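Local structure of glycosyl hydrolase (Streptomyces cattleya, 7LR8) at residues F27-D32 and A78-A83. The protein is a family 5 glycoside hydrolase that binds Manβ1-4GlcNAc and probably cleaves its beta-linked mannose during N-glycan breakdown. The protein carries 1 engineered substitution. Numbering follows the deposited sequence.
Sequences FHHWLD and AALTDA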
# COMPACT_ATOMS: atom_id res chain seq x y z
N PHE B 27 -8.04 -12.03 -0.47
CA PHE B 27 -8.47 -10.80 -1.13
C PHE B 27 -7.50 -10.30 -2.18
O PHE B 27 -7.85 -9.39 -2.94
CB PHE B 27 -8.73 -9.73 -0.08
CG PHE B 27 -9.78 -10.12 0.91
CD1 PHE B 27 -11.07 -10.41 0.48
CD2 PHE B 27 -9.48 -10.21 2.25
CE1 PHE B 27 -12.04 -10.79 1.40
CE2 PHE B 27 -10.45 -10.58 3.17
CZ PHE B 27 -11.73 -10.87 2.73
N HIS B 28 -6.30 -10.88 -2.26
CA HIS B 28 -5.42 -10.58 -3.37
C HIS B 28 -5.91 -11.21 -4.68
O HIS B 28 -5.25 -11.03 -5.71
CB HIS B 28 -3.99 -11.05 -3.07
CG HIS B 28 -3.47 -10.61 -1.74
ND1 HIS B 28 -3.34 -9.28 -1.40
CD2 HIS B 28 -3.02 -11.32 -0.67
CE1 HIS B 28 -2.85 -9.19 -0.17
NE2 HIS B 28 -2.64 -10.41 0.29
N HIS B 29 -7.05 -11.91 -4.67
CA HIS B 29 -7.52 -12.51 -5.91
C HIS B 29 -7.89 -11.46 -6.96
O HIS B 29 -7.94 -11.78 -8.15
CB HIS B 29 -8.72 -13.43 -5.64
CG HIS B 29 -10.02 -12.72 -5.45
ND1 HIS B 29 -11.17 -13.10 -6.10
CD2 HIS B 29 -10.36 -11.67 -4.66
CE1 HIS B 29 -12.16 -12.30 -5.74
NE2 HIS B 29 -11.69 -11.43 -4.87
N TRP B 30 -8.10 -10.20 -6.57
CA TRP B 30 -8.32 -9.17 -7.59
C TRP B 30 -7.13 -9.02 -8.53
O TRP B 30 -7.31 -8.53 -9.65
CB TRP B 30 -8.62 -7.83 -6.94
CG TRP B 30 -9.81 -7.84 -6.04
CD1 TRP B 30 -9.80 -7.70 -4.68
CD2 TRP B 30 -11.19 -8.00 -6.42
NE1 TRP B 30 -11.08 -7.75 -4.19
CE2 TRP B 30 -11.96 -7.94 -5.23
CE3 TRP B 30 -11.86 -8.18 -7.64
CZ2 TRP B 30 -13.35 -8.06 -5.23
CZ3 TRP B 30 -13.26 -8.30 -7.63
CH2 TRP B 30 -13.98 -8.24 -6.43
N LEU B 31 -5.93 -9.43 -8.09
CA LEU B 31 -4.75 -9.36 -8.93
C LEU B 31 -4.62 -10.55 -9.88
O LEU B 31 -3.80 -10.49 -10.81
CB LEU B 31 -3.48 -9.26 -8.07
CG LEU B 31 -3.44 -8.09 -7.08
CD1 LEU B 31 -2.20 -8.23 -6.18
CD2 LEU B 31 -3.41 -6.75 -7.80
N ASP B 32 -5.38 -11.61 -9.65
CA ASP B 32 -5.34 -12.83 -10.44
C ASP B 32 -6.76 -13.36 -10.50
O ASP B 32 -7.08 -14.47 -10.03
CB ASP B 32 -4.38 -13.85 -9.83
CG ASP B 32 -2.94 -13.37 -9.84
OD1 ASP B 32 -2.32 -13.33 -10.93
OD2 ASP B 32 -2.43 -13.02 -8.75
N ALA B 78 -18.53 -6.77 -10.70
CA ALA B 78 -19.84 -7.08 -11.27
C ALA B 78 -19.94 -8.56 -11.63
O ALA B 78 -20.99 -9.18 -11.42
CB ALA B 78 -20.11 -6.20 -12.50
N ALA B 79 -18.86 -9.13 -12.18
CA ALA B 79 -18.87 -10.55 -12.53
C ALA B 79 -19.01 -11.41 -11.28
O ALA B 79 -19.73 -12.42 -11.30
CB ALA B 79 -17.59 -10.92 -13.29
N LEU B 80 -18.35 -11.03 -10.20
CA LEU B 80 -18.54 -11.72 -8.93
C LEU B 80 -19.98 -11.59 -8.46
O LEU B 80 -20.57 -12.56 -7.95
CB LEU B 80 -17.58 -11.16 -7.89
CG LEU B 80 -17.43 -11.86 -6.54
CD1 LEU B 80 -16.12 -11.40 -5.92
CD2 LEU B 80 -18.59 -11.57 -5.60
N THR B 81 -20.56 -10.40 -8.60
CA THR B 81 -21.93 -10.20 -8.14
C THR B 81 -22.91 -11.04 -8.95
O THR B 81 -23.87 -11.60 -8.41
CB THR B 81 -22.26 -8.70 -8.21
OG1 THR B 81 -21.36 -7.98 -7.36
CG2 THR B 81 -23.69 -8.44 -7.76
N ASP B 82 -22.65 -11.18 -10.26
CA ASP B 82 -23.50 -12.02 -11.08
C ASP B 82 -23.35 -13.49 -10.72
O ASP B 82 -24.34 -14.23 -10.67
CB ASP B 82 -23.18 -11.80 -12.56
CG ASP B 82 -23.67 -10.47 -13.08
OD1 ASP B 82 -24.55 -9.86 -12.44
OD2 ASP B 82 -23.16 -10.03 -14.14
N ALA B 83 -22.11 -13.94 -10.47
CA ALA B 83 -21.92 -15.33 -10.06
C ALA B 83 -22.66 -15.61 -8.76
O ALA B 83 -23.24 -16.69 -8.58
CB ALA B 83 -20.42 -15.63 -9.91
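Leu80 meets Trp30 and His29 through a single methyl group, joining an outer helix of the (β/α)8 barrel, helix 71-86, to the 3-10 turn in the loop between strand 15-19 and helix 35-46. The CB of Leu80 leaves its helix in the direction of the turn but stays 4.9 Å from Trp30 CH2. CG, placed anti to the backbone N (chi1 -171°), is still 5.0 Å from Trp30 CH2. At the branch the two methyls part: CD2 turns from both rings, whereas CD1 carries the contact. It reaches Trp30 CH2 at 3.9 Å, approaching the indole obliquely, and also lies at the edge of the imidazole, close to the ring plane.

His29 folds over its neighbour, its NE2 3.5 Å above the indole plane and over its centre, and both rings reach the same methyl. The indole is held further by a hydrogen bond from Trp30 NE1 to the backbone O of Phe56 and by an edge-to-face contact with Phe62. Val38 on helix 35-46 touches both Leu80 and His29, adding a third element to this buried junction. On the imidazole, the atom nearest the leucine is CE1, 4.1 Å from Leu80 CD1.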